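Local coordinates for protein glutathione s-transferase (Oryza sativa, PDB 1OYJ) that conjugates reduced glutathione to a wide range of hydrophobic electrophiles, a reaction by which it can detoxify herbicides, at residues V167-F172 against P192-W197; M25-L30 against G202-V207; P88-N91 against D96-Y99; P57-A62 against Q74-A79; E139-L144 against F185-V190. All coordinates share one frame; numbering follows the deposited sequence.

Contact 1: V167-F172 against P192-W197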
# COMPACT_ATOMS: atom_id res chain seq x y z
N VAL A 167 -14.77 3.77 1.02
CA VAL A 167 -14.15 4.74 1.89
C VAL A 167 -12.87 5.27 1.35
O VAL A 167 -12.62 6.49 1.40
CB VAL A 167 -14.11 4.23 3.33
CG1 VAL A 167 -13.43 5.28 4.22
CG2 VAL A 167 -15.51 4.05 3.87
N ALA A 168 -12.02 4.43 0.80
CA ALA A 168 -10.77 4.91 0.22
C ALA A 168 -10.98 5.92 -0.92
O ALA A 168 -10.19 6.82 -1.09
CB ALA A 168 -9.96 3.77 -0.29
N LEU A 169 -12.02 5.70 -1.74
CA LEU A 169 -12.16 6.50 -2.96
C LEU A 169 -13.06 7.74 -2.71
O LEU A 169 -12.91 8.79 -3.35
CB LEU A 169 -12.89 5.65 -4.03
CG LEU A 169 -13.11 6.33 -5.39
CD1 LEU A 169 -11.86 6.91 -5.97
CD2 LEU A 169 -13.72 5.35 -6.38
N VAL A 170 -14.01 7.61 -1.77
CA VAL A 170 -15.08 8.67 -1.70
C VAL A 170 -14.62 10.10 -1.48
O VAL A 170 -15.19 10.99 -2.07
CB VAL A 170 -16.21 8.31 -0.79
CG1 VAL A 170 -15.83 8.32 0.61
CG2 VAL A 170 -17.49 9.14 -1.08
N PRO A 171 -13.56 10.34 -0.70
CA PRO A 171 -13.11 11.73 -0.59
C PRO A 171 -12.73 12.39 -1.90
O PRO A 171 -12.94 13.59 -2.09
CB PRO A 171 -11.96 11.67 0.40
CG PRO A 171 -12.22 10.34 1.18
CD PRO A 171 -12.78 9.42 0.15
N PHE A 172 -12.27 11.61 -2.86
CA PHE A 172 -11.91 12.18 -4.10
C PHE A 172 -13.12 12.61 -4.93
O PHE A 172 -12.96 13.40 -5.86
CB PHE A 172 -10.98 11.21 -4.88
CG PHE A 172 -9.68 10.99 -4.22
CD1 PHE A 172 -9.43 9.86 -3.42
CD2 PHE A 172 -8.68 11.92 -4.33
CE1 PHE A 172 -8.19 9.75 -2.82
CE2 PHE A 172 -7.51 11.77 -3.70
CZ PHE A 172 -7.26 10.71 -2.96
N PRO A 192 -20.57 7.44 -16.18
CA PRO A 192 -21.87 7.74 -15.56
C PRO A 192 -22.17 6.89 -14.31
O PRO A 192 -22.70 7.39 -13.34
CB PRO A 192 -22.95 7.43 -16.71
CG PRO A 192 -22.17 6.73 -17.79
CD PRO A 192 -20.70 7.00 -17.57
N ARG A 193 -21.78 5.64 -14.29
CA ARG A 193 -22.03 4.82 -13.12
C ARG A 193 -21.14 5.20 -11.94
O ARG A 193 -21.58 5.07 -10.79
CB ARG A 193 -21.90 3.33 -13.41
CG ARG A 193 -23.13 2.74 -14.12
CD ARG A 193 -22.91 1.33 -14.45
NE ARG A 193 -22.08 1.32 -15.64
CZ ARG A 193 -20.88 0.84 -15.74
NH1 ARG A 193 -20.27 0.98 -16.87
NH2 ARG A 193 -20.31 0.27 -14.72
N LEU A 194 -19.97 5.77 -12.21
CA LEU A 194 -19.15 6.24 -11.11
C LEU A 194 -19.75 7.53 -10.53
O LEU A 194 -19.80 7.73 -9.33
CB LEU A 194 -17.73 6.46 -11.55
CG LEU A 194 -16.72 6.73 -10.45
CD1 LEU A 194 -16.57 5.44 -9.54
CD2 LEU A 194 -15.39 7.16 -10.97
N ALA A 195 -20.27 8.36 -11.42
CA ALA A 195 -20.93 9.57 -11.01
C ALA A 195 -22.18 9.29 -10.12
O ALA A 195 -22.39 9.97 -9.15
CB ALA A 195 -21.33 10.41 -12.25
N ALA A 196 -22.93 8.24 -10.47
CA ALA A 196 -24.10 7.82 -9.73
C ALA A 196 -23.66 7.30 -8.38
O ALA A 196 -24.27 7.64 -7.37
CB ALA A 196 -24.83 6.69 -10.51
N TRP A 197 -22.57 6.53 -8.39
CA TRP A 197 -21.99 6.06 -7.12
C TRP A 197 -21.59 7.28 -6.23
O TRP A 197 -21.91 7.30 -5.00
CB TRP A 197 -20.81 5.12 -7.33
CG TRP A 197 -20.01 4.82 -6.12
CD1 TRP A 197 -20.20 3.84 -5.21
CD2 TRP A 197 -18.86 5.52 -5.70
NE1 TRP A 197 -19.26 3.94 -4.22
CE2 TRP A 197 -18.39 4.92 -4.55
CE3 TRP A 197 -18.13 6.54 -6.27
CZ2 TRP A 197 -17.30 5.38 -3.86
CZ3 TRP A 197 -17.03 6.96 -5.66
CH2 TRP A 197 -16.60 6.38 -4.45
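Trp-197 is gripped at both ends of its indole: at one end NE1 hydrogen-bonds to OD1 of Asp-166, the residue just ahead of 167-172, and at the other the six-membered ring pushes into Leu-169 and Val-170. The polar bond fixes how the ring is turned, and CH2 then becomes the leading atom of the contact. It lies 3.6 Å from CG of Leu-169, and the neighbouring CZ3 is 3.8 Å from CD2 of the same leucine, whose branch slants across the corner of the ring. With its CG anti to the backbone N (chi1 168°), Trp-197 directs the indole from helix 192-201 toward Leu-169 and Val-170. CH2 also reaches the backbone of Val-170, 3.9 Å from its CA. One turn before the tryptophan, Leu-194 adds a looser apolar touch, its CD1 standing 4.3 Å from CD2 of Leu-169. The four residues are buried, and the one polar group of the tryptophan side chain is satisfied by the aspartate. Phe-154 meets the indole edge to face, while Leu-144 and Leu-148 of helix 127-148 close in on Leu-169 and Trp-197. Here an aromatic residue, oriented by its hydrogen bond to Asp-166, joins two helices within the hydrophobic core of the all-helical C-terminal domain of a glutathione transferase.

Contact 2: M25-L30 against G202-V207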
# COMPACT_ATOMS: atom_id res chain seq x y z
N MET A 25 -14.44 6.31 11.06
CA MET A 25 -14.86 6.46 12.44
C MET A 25 -16.33 6.84 12.56
O MET A 25 -17.06 6.24 13.35
CB MET A 25 -13.92 7.47 13.15
CG MET A 25 -12.58 6.82 13.44
SD MET A 25 -11.41 7.78 14.40
CE MET A 25 -10.88 9.10 13.27
N ALA A 26 -16.79 7.81 11.78
CA ALA A 26 -18.20 8.12 11.77
C ALA A 26 -19.04 6.90 11.48
O ALA A 26 -20.07 6.65 12.17
CB ALA A 26 -18.50 9.21 10.78
N GLU A 27 -18.67 6.16 10.48
CA GLU A 27 -19.43 4.92 10.09
C GLU A 27 -19.51 3.96 11.24
O GLU A 27 -20.49 3.22 11.36
CB GLU A 27 -18.83 4.18 8.90
CG GLU A 27 -19.14 4.79 7.54
CD GLU A 27 -20.61 4.71 7.23
OE1 GLU A 27 -21.13 3.61 7.05
OE2 GLU A 27 -21.21 5.76 7.18
N LYS A 28 -18.44 3.95 12.04
CA LYS A 28 -18.31 3.04 13.12
C LYS A 28 -18.87 3.51 14.48
O LYS A 28 -18.81 2.79 15.43
CB LYS A 28 -16.82 2.63 13.25
CG LYS A 28 -16.33 1.70 12.11
CD LYS A 28 -14.82 1.47 12.12
CE LYS A 28 -14.48 0.26 11.20
NZ LYS A 28 -14.67 -1.08 11.84
N GLY A 29 -19.35 4.72 14.54
CA GLY A 29 -19.81 5.30 15.80
C GLY A 29 -18.66 5.66 16.71
O GLY A 29 -18.85 5.80 17.91
N LEU A 30 -17.45 5.82 16.20
CA LEU A 30 -16.36 6.11 17.08
C LEU A 30 -16.08 7.63 17.12
O LEU A 30 -15.75 8.20 16.10
CB LEU A 30 -15.10 5.37 16.57
CG LEU A 30 -15.11 3.85 16.50
CD1 LEU A 30 -13.87 3.35 15.78
CD2 LEU A 30 -15.03 3.35 17.93
N GLY A 202 -22.82 10.49 -1.52
CA GLY A 202 -22.94 11.85 -1.08
C GLY A 202 -24.13 12.11 -0.18
O GLY A 202 -24.27 13.20 0.37
N ARG A 203 -25.04 11.13 -0.08
CA ARG A 203 -26.21 11.24 0.74
C ARG A 203 -26.02 10.59 2.11
O ARG A 203 -26.85 10.68 3.05
CB ARG A 203 -27.41 10.58 -0.02
CG ARG A 203 -27.85 11.33 -1.37
CD ARG A 203 -28.59 10.45 -2.50
NE ARG A 203 -28.91 11.18 -3.74
CZ ARG A 203 -28.78 10.69 -5.00
NH1 ARG A 203 -28.37 9.47 -5.20
NH2 ARG A 203 -29.10 11.42 -6.07
N ILE A 204 -24.93 9.92 2.24
CA ILE A 204 -24.68 9.20 3.45
C ILE A 204 -24.11 10.18 4.51
O ILE A 204 -23.24 10.99 4.21
CB ILE A 204 -23.75 8.06 3.11
CG1 ILE A 204 -24.48 7.03 2.25
CG2 ILE A 204 -23.29 7.40 4.37
CD1 ILE A 204 -23.52 5.86 1.80
N ASP A 205 -24.64 10.09 5.74
CA ASP A 205 -24.32 11.07 6.82
C ASP A 205 -22.81 11.22 7.09
O ASP A 205 -22.32 12.32 7.25
CB ASP A 205 -24.99 10.74 8.13
CG ASP A 205 -26.53 10.94 8.11
OD1 ASP A 205 -27.14 10.46 9.06
OD2 ASP A 205 -27.22 11.48 7.20
N SER A 206 -22.09 10.12 7.16
CA SER A 206 -20.67 10.22 7.40
C SER A 206 -19.99 11.06 6.33
O SER A 206 -19.04 11.83 6.61
CB SER A 206 -20.03 8.82 7.48
OG SER A 206 -20.20 8.08 6.27
N VAL A 207 -20.44 10.92 5.09
CA VAL A 207 -19.81 11.57 3.96
C VAL A 207 -20.22 13.03 3.93
O VAL A 207 -19.41 13.89 3.63
CB VAL A 207 -20.20 10.82 2.61
CG1 VAL A 207 -19.67 11.56 1.48
CG2 VAL A 207 -19.62 9.39 2.58
O HOH W 1 -23.41 7.93 7.89
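Ala-26 sets its methyl against the side chain of Ser-206, CB to CB 3.7 Å, and this small pair lets the two backbones approach to 5.4 Å between the CA atoms of Ala-26 and Ser-206. Beside it the carboxylate of Glu-27 reaches the serine hydroxyl. The glutamate chain is bent at chi2 (-65°), which carries OE2 to its partner: OG of Ser-206 donates to OE2 of Glu-27 over 2.7 Å, reaching it on the anti side and 28° out of the carboxylate plane. A water gives OE2 a second partner. It accepts from the backbone N of Ser-206 at 2.7 Å and donates to OE2 of Glu-27 at 3.2 Å, linking the carboxylate to the first turn of helix 205-210. The contact belongs to the domain interface of the transferase, where the end of helix 16-28 in the thioredoxin-like N-terminal domain meets the C-terminal helical domain. A negative charge beside the start of helix 205-210 would probably be favoured by that helix's dipole. Ile-204, at the N-cap, brings CG2 to 3.9 Å from OE2 of Glu-27 and so adds a carbon neighbour to the same oxygen. Just past the glutamate, a Schellman motif with Gly-29 at positive phi finishes helix 16-28, Leu-30 N bonding back to Met-25 O at 2.9 Å.

Contact 3: P88-N91 against D96-Y99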
# COMPACT_ATOMS: atom_id res chain seq x y z
N PRO A 88 -14.66 -7.67 4.95
CA PRO A 88 -15.39 -8.80 5.57
C PRO A 88 -14.45 -9.56 6.47
O PRO A 88 -13.31 -9.71 6.10
CB PRO A 88 -15.75 -9.70 4.38
CG PRO A 88 -15.21 -9.03 3.14
CD PRO A 88 -14.40 -7.83 3.52
N PRO A 89 -14.87 -9.98 7.66
CA PRO A 89 -14.00 -10.84 8.48
C PRO A 89 -13.80 -12.18 7.84
O PRO A 89 -14.77 -12.72 7.42
CB PRO A 89 -14.79 -11.00 9.76
CG PRO A 89 -15.72 -9.79 9.78
CD PRO A 89 -16.10 -9.62 8.37
N ALA A 90 -12.57 -12.64 7.61
CA ALA A 90 -12.37 -14.03 7.13
C ALA A 90 -12.50 -14.94 8.36
O ALA A 90 -12.29 -16.14 8.28
CB ALA A 90 -11.01 -14.21 6.46
N ASN A 91 -12.85 -14.31 9.49
CA ASN A 91 -13.14 -14.96 10.76
C ASN A 91 -14.50 -15.68 10.70
O ASN A 91 -15.08 -16.01 11.73
CB ASN A 91 -13.17 -13.94 11.95
CG ASN A 91 -12.17 -12.75 11.78
OD1 ASN A 91 -12.04 -12.18 10.68
ND2 ASN A 91 -11.53 -12.35 12.88
N ASP A 96 -16.15 -16.65 0.75
CA ASP A 96 -15.26 -16.07 -0.23
C ASP A 96 -14.57 -14.81 0.38
O ASP A 96 -14.04 -13.99 -0.31
CB ASP A 96 -15.96 -15.75 -1.55
CG ASP A 96 -14.97 -15.69 -2.71
OD1 ASP A 96 -13.99 -16.50 -2.71
OD2 ASP A 96 -15.09 -14.88 -3.67
N ALA A 97 -14.63 -14.72 1.69
CA ALA A 97 -14.08 -13.62 2.45
C ALA A 97 -12.63 -13.35 2.07
O ALA A 97 -12.29 -12.23 1.82
CB ALA A 97 -14.14 -13.94 3.93
N ALA A 98 -11.82 -14.38 2.05
CA ALA A 98 -10.42 -14.18 1.77
C ALA A 98 -10.18 -13.49 0.42
O ALA A 98 -9.40 -12.49 0.28
CB ALA A 98 -9.70 -15.48 1.79
N TYR A 99 -10.92 -13.96 -0.57
CA TYR A 99 -10.72 -13.43 -1.89
C TYR A 99 -11.28 -12.00 -1.99
O TYR A 99 -10.70 -11.12 -2.61
CB TYR A 99 -11.32 -14.31 -2.97
CG TYR A 99 -10.86 -13.92 -4.36
CD1 TYR A 99 -9.61 -14.26 -4.80
CD2 TYR A 99 -11.69 -13.24 -5.21
CE1 TYR A 99 -9.17 -13.92 -6.09
CE2 TYR A 99 -11.26 -12.84 -6.50
CZ TYR A 99 -10.02 -13.21 -6.93
OH TYR A 99 -9.54 -12.90 -8.19
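Ala-90 and Ala-97 supply the apolar part of this contact, their CB atoms 4.0 Å apart. The closer approach is from side chain to main chain: the methyl of Ala-97 presses on the CA of Ala-90 at 3.7 Å, so that one carbon of the first helical turn lodges against the loop backbone. The two residues are also the nearest in register, with 5.0 Å between the CA atoms of Ala-90 and Ala-97.

A second kind of approach sets a carbonyl against a methyl. The O of Pro-89 lies 3.8 Å from the CB of Ala-97, an ordinary van der Waals neighbour. Pro-88 and Pro-89 hold the chain in the extended polyproline region, and the chain then turns at Ala-90, whose psi falls to 5°; this bend brings the loop alongside the start of helix 97-124.

Polar interactions of the region run to partners elsewhere. The O of Pro-88 accepts from NH1 of Arg-101, one turn further along the helix. Asp-96 stands at the N-cap, yet its side chain makes no capping bond; OD1 instead forms a salt bridge with Arg-64 of the second subunit. That same arginine makes a cation-pi pair with Tyr-99, whose OH bonds to Pro-65 O of the second subunit.

The connection between the two domains is thus folded back on the first turn of the next helix. Being built of methyls and backbone, the contact itself depends on close fit and has little directional character, whereas the directional bonds around it run to Arg-101 and, with the charges, to the second subunit.

Contact 4: P57-A62 against Q74-A79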
# COMPACT_ATOMS: atom_id res chain seq x y z
N PRO A 57 -2.86 11.86 7.61
CA PRO A 57 -3.38 11.71 8.94
C PRO A 57 -2.63 10.78 9.84
O PRO A 57 -1.89 9.88 9.44
CB PRO A 57 -4.76 11.09 8.68
CG PRO A 57 -4.56 10.24 7.45
CD PRO A 57 -3.67 11.13 6.64
N VAL A 58 -2.78 11.08 11.13
CA VAL A 58 -2.23 10.26 12.15
C VAL A 58 -3.30 10.04 13.12
O VAL A 58 -3.89 11.03 13.67
CB VAL A 58 -0.99 10.95 12.93
CG1 VAL A 58 -0.49 9.99 14.04
CG2 VAL A 58 0.10 11.21 11.99
N LEU A 59 -3.50 8.79 13.44
CA LEU A 59 -4.48 8.44 14.43
C LEU A 59 -3.78 8.03 15.68
O LEU A 59 -2.89 7.21 15.61
CB LEU A 59 -5.24 7.19 14.03
CG LEU A 59 -6.29 6.84 15.11
CD1 LEU A 59 -7.39 7.89 14.95
CD2 LEU A 59 -6.93 5.50 14.87
N LEU A 60 -4.13 8.65 16.81
CA LEU A 60 -3.56 8.26 18.09
C LEU A 60 -4.65 7.58 18.91
O LEU A 60 -5.73 8.16 19.19
CB LEU A 60 -2.96 9.48 18.82
CG LEU A 60 -1.73 10.00 18.05
CD1 LEU A 60 -1.73 11.48 18.02
CD2 LEU A 60 -0.45 9.54 18.64
N HIS A 61 -4.38 6.36 19.31
CA HIS A 61 -5.30 5.54 20.09
C HIS A 61 -4.58 5.30 21.40
O HIS A 61 -3.49 4.73 21.44
CB HIS A 61 -5.63 4.25 19.34
CG HIS A 61 -6.69 3.41 19.98
ND1 HIS A 61 -6.79 2.05 19.76
CD2 HIS A 61 -7.66 3.72 20.88
CE1 HIS A 61 -7.78 1.55 20.49
NE2 HIS A 61 -8.32 2.55 21.19
N ALA A 62 -5.15 5.89 22.45
CA ALA A 62 -4.53 5.97 23.77
C ALA A 62 -3.07 6.36 23.65
O ALA A 62 -2.20 5.75 24.30
CB ALA A 62 -4.65 4.69 24.50
N GLN A 74 -7.70 -0.22 8.16
CA GLN A 74 -7.68 -1.61 8.57
C GLN A 74 -7.58 -1.78 10.06
O GLN A 74 -8.23 -2.68 10.68
CB GLN A 74 -6.55 -2.30 7.85
CG GLN A 74 -6.90 -2.49 6.38
CD GLN A 74 -5.81 -3.24 5.66
OE1 GLN A 74 -5.87 -4.43 5.55
NE2 GLN A 74 -4.82 -2.52 5.19
N TYR A 75 -6.90 -0.81 10.65
CA TYR A 75 -6.78 -0.78 12.10
C TYR A 75 -8.14 -0.59 12.77
O TYR A 75 -8.46 -1.25 13.79
CB TYR A 75 -5.71 0.22 12.57
CG TYR A 75 -5.53 0.33 14.08
CD1 TYR A 75 -4.87 -0.65 14.80
CD2 TYR A 75 -6.11 1.38 14.80
CE1 TYR A 75 -4.73 -0.56 16.20
CE2 TYR A 75 -6.00 1.46 16.18
CZ TYR A 75 -5.31 0.50 16.87
OH TYR A 75 -5.19 0.62 18.23
N LEU A 76 -8.94 0.31 12.23
CA LEU A 76 -10.25 0.59 12.78
C LEU A 76 -11.14 -0.68 12.73
O LEU A 76 -12.05 -0.80 13.57
CB LEU A 76 -10.91 1.76 12.11
CG LEU A 76 -10.19 3.09 12.34
CD1 LEU A 76 -10.87 4.20 11.44
CD2 LEU A 76 -10.28 3.43 13.78
N ASP A 77 -10.94 -1.58 11.77
CA ASP A 77 -11.63 -2.87 11.84
C ASP A 77 -10.96 -3.73 12.93
O ASP A 77 -11.64 -4.29 13.83
CB ASP A 77 -11.50 -3.69 10.58
CG ASP A 77 -12.56 -3.41 9.53
OD1 ASP A 77 -13.49 -2.57 9.77
OD2 ASP A 77 -12.52 -4.03 8.44
N ASP A 78 -9.62 -3.84 12.88
CA ASP A 78 -8.95 -4.81 13.75
C ASP A 78 -9.12 -4.46 15.19
O ASP A 78 -9.32 -5.32 16.03
CB ASP A 78 -7.44 -4.93 13.47
CG ASP A 78 -7.12 -5.61 12.15
OD1 ASP A 78 -5.96 -5.42 11.69
OD2 ASP A 78 -7.94 -6.34 11.52
N ALA A 79 -9.02 -3.18 15.50
CA ALA A 79 -9.07 -2.74 16.88
C ALA A 79 -10.47 -2.60 17.43
O ALA A 79 -10.63 -2.58 18.63
CB ALA A 79 -8.33 -1.48 17.03
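Leu-59 is the first residue of the strand to meet the helix, two places after Pro-57, whose cis peptide is a hallmark of the thioredoxin fold and which touches the bound glutathione. One methyl of the leucine does the work: CD2 sits 4.1 Å from CD2 of Leu-76 and 4.2 Å from CD2 of Tyr-75. Leu-60 turns to the other side of the sheet, and the alternation returns His-61 to the helix. A chi1 of -173° swings the imidazole away from the main-chain nitrogen and extends it until ND1 meets OH of Tyr-75 at 2.6 Å. The hydrogen bond is nearly straight (176°) and uses the in-plane position at the imidazole edge. The rings meet rim to rim, their planes at 68°. One face of the phenol ring is covered, toward its rim, by CB of Ala-79 from the next helical turn, 3.6 Å above the plane. A buried hydroxyl thereby gains a partner at the partly exposed end of the strand. Strand 58-61 pairs with strands 7-11 and 64-67, and the 74-79 part of helix 69-79 runs nearly parallel to it, the two segment axes 11.6 Å apart at closest, with Leu-76 also reaching helix 16-28 and Tyr-75 packing on Ala-102 of the second subunit.

Contact 5: E139-L144 against F185-V190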
# COMPACT_ATOMS: atom_id res chain seq x y z
N GLU A 139 -9.61 7.91 -17.99
CA GLU A 139 -9.44 6.51 -18.14
C GLU A 139 -9.32 5.85 -16.76
O GLU A 139 -9.84 4.78 -16.60
CB GLU A 139 -8.20 6.19 -19.04
CG GLU A 139 -8.10 4.80 -19.44
CD GLU A 139 -9.27 4.31 -20.29
OE1 GLU A 139 -10.03 5.14 -20.90
OE2 GLU A 139 -9.38 3.05 -20.28
N ILE A 140 -8.63 6.47 -15.81
CA ILE A 140 -8.61 5.97 -14.41
C ILE A 140 -10.10 5.84 -13.85
O ILE A 140 -10.51 4.81 -13.28
CB ILE A 140 -7.82 6.94 -13.59
CG1 ILE A 140 -6.36 6.63 -13.84
CG2 ILE A 140 -8.08 6.74 -12.06
CD1 ILE A 140 -5.47 7.54 -13.25
N LEU A 141 -10.88 6.85 -14.12
CA LEU A 141 -12.27 6.83 -13.66
C LEU A 141 -13.05 5.73 -14.40
O LEU A 141 -13.90 5.06 -13.81
CB LEU A 141 -12.91 8.18 -13.84
CG LEU A 141 -12.18 9.33 -13.06
CD1 LEU A 141 -12.91 10.67 -13.37
CD2 LEU A 141 -12.29 9.01 -11.62
N ARG A 142 -12.73 5.53 -15.67
CA ARG A 142 -13.41 4.45 -16.42
C ARG A 142 -13.00 3.09 -15.88
O ARG A 142 -13.82 2.15 -15.84
CB ARG A 142 -13.08 4.54 -17.93
CG ARG A 142 -13.88 5.52 -18.74
CD ARG A 142 -13.47 5.53 -20.23
NE ARG A 142 -13.76 6.77 -20.91
CZ ARG A 142 -12.84 7.63 -21.34
NH1 ARG A 142 -11.53 7.43 -21.13
NH2 ARG A 142 -13.23 8.73 -21.96
N THR A 143 -11.77 2.98 -15.43
CA THR A 143 -11.26 1.75 -14.84
C THR A 143 -11.97 1.45 -13.49
O THR A 143 -12.44 0.29 -13.28
CB THR A 143 -9.71 1.85 -14.59
OG1 THR A 143 -9.07 1.99 -15.84
CG2 THR A 143 -9.18 0.59 -13.94
N LEU A 144 -12.16 2.49 -12.68
CA LEU A 144 -12.91 2.37 -11.43
C LEU A 144 -14.35 1.96 -11.74
O LEU A 144 -14.99 1.03 -11.09
CB LEU A 144 -12.81 3.60 -10.54
CG LEU A 144 -11.38 3.71 -9.98
CD1 LEU A 144 -11.11 5.13 -9.56
CD2 LEU A 144 -11.11 2.63 -8.85
N PHE A 185 -13.09 17.36 -19.08
CA PHE A 185 -14.09 16.31 -19.36
C PHE A 185 -15.16 16.40 -18.29
O PHE A 185 -14.97 17.16 -17.32
CB PHE A 185 -13.46 14.93 -19.38
CG PHE A 185 -12.87 14.53 -18.05
CD1 PHE A 185 -13.64 13.90 -17.10
CD2 PHE A 185 -11.55 14.87 -17.72
CE1 PHE A 185 -13.09 13.62 -15.85
CE2 PHE A 185 -11.01 14.54 -16.50
CZ PHE A 185 -11.77 13.94 -15.57
N SER A 186 -16.21 15.59 -18.43
CA SER A 186 -17.32 15.46 -17.49
C SER A 186 -17.37 14.00 -16.98
O SER A 186 -17.39 13.06 -17.76
CB SER A 186 -18.63 15.87 -18.19
OG SER A 186 -19.75 15.07 -17.82
N VAL A 187 -17.37 13.82 -15.67
CA VAL A 187 -17.44 12.50 -15.12
C VAL A 187 -18.71 11.81 -15.53
O VAL A 187 -18.73 10.62 -15.81
CB VAL A 187 -17.36 12.55 -13.64
CG1 VAL A 187 -17.44 11.12 -13.08
CG2 VAL A 187 -16.01 13.14 -13.22
N GLU A 188 -19.79 12.55 -15.57
CA GLU A 188 -21.07 12.03 -15.99
C GLU A 188 -20.94 11.39 -17.40
O GLU A 188 -21.39 10.26 -17.63
CB GLU A 188 -22.18 13.12 -15.89
CG GLU A 188 -23.53 12.56 -16.23
CD GLU A 188 -24.05 11.68 -15.14
OE1 GLU A 188 -23.84 12.09 -13.98
OE2 GLU A 188 -24.61 10.60 -15.45
N GLU A 189 -20.33 12.09 -18.35
CA GLU A 189 -20.11 11.53 -19.72
C GLU A 189 -19.13 10.36 -19.79
O GLU A 189 -19.40 9.30 -20.36
CB GLU A 189 -19.60 12.62 -20.68
CG GLU A 189 -18.77 12.08 -21.85
CD GLU A 189 -19.61 11.64 -23.04
OE1 GLU A 189 -20.86 11.78 -22.98
OE2 GLU A 189 -19.03 11.15 -24.06
N VAL A 190 -18.01 10.53 -19.11
CA VAL A 190 -16.96 9.59 -19.21
C VAL A 190 -17.28 8.33 -18.41
O VAL A 190 -16.94 7.24 -18.84
CB VAL A 190 -15.66 10.28 -18.61
CG1 VAL A 190 -14.77 9.28 -17.96
CG2 VAL A 190 -14.92 11.14 -19.72
O HOH W 2 -15.71 10.52 -23.35
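Leu-141 divides one methyl between two partners: CD1 lies 3.9 Å from CE1 of Phe-185 and 4.0 Å from CG2 of Val-187, and the side chain of Leu-141 crosses both at about a right angle. One residue further along helix 127-148, Arg-142 passes across Val-190. Its CG comes within 3.5 Å of the backbone O of Val-190, and farther out the guanidinium shelters the valine, with CG1 of Val-190 lying 3.9 Å above one of its faces and offset toward the rim.

The next shell sets the attitude of these groups. The arginine chain is extended from CG to NE, and its end is held by a salt bridge one helical turn back, NH1 of Arg-142 to OE1 of Glu-139 at 2.7 Å; the oxygen is tilted 21° from the guanidinium plane. A water joins NH2 to OE2 of Glu-189 by two weak bonds. On the partner side, Ser-186 caps helix 187-190, its OG accepting from the N of Glu-189 at 3.1 Å in a fairly straight bond (168°). Farther still, Phe-176 packs on both Leu-141 and Val-187, and Ile-140 faces the other way to touch glutathione.

Carbon packing of Leu-141, Val-187 and Val-190 is buried, while the charged end of Arg-142 lies at a partly exposed side. Glu-189 OE2 is 6.6 Å from NH2 of Arg-142, beyond a salt bridge; the opposite charges probably attract weakly at this distance, with the water weakly bonded to both.

In the fold
From the N terminus, contact 2 opens first, at 25-30, and closes last, at 202-207, so the other four nest inside its loop and it ties the thioredoxin-like domain to the helical one. Contact 4 closes a short strand-to-helix loop in the N-terminal domain; contact 3 follows in series on the way into helix 97-124, and both reach the second subunit. Contacts 5 and 1 then cross, since 167-172 opens before 185-190 closes contact 5. They also touch, Leu-194 CD2 lying 3.7 Å from Leu-141 CD2, which merges them into one helical core. Contact 2 borders contact 4 through the salt bridge of Lys-28 with Asp-77, and contact 1 through packing of Val-207 on Val-170.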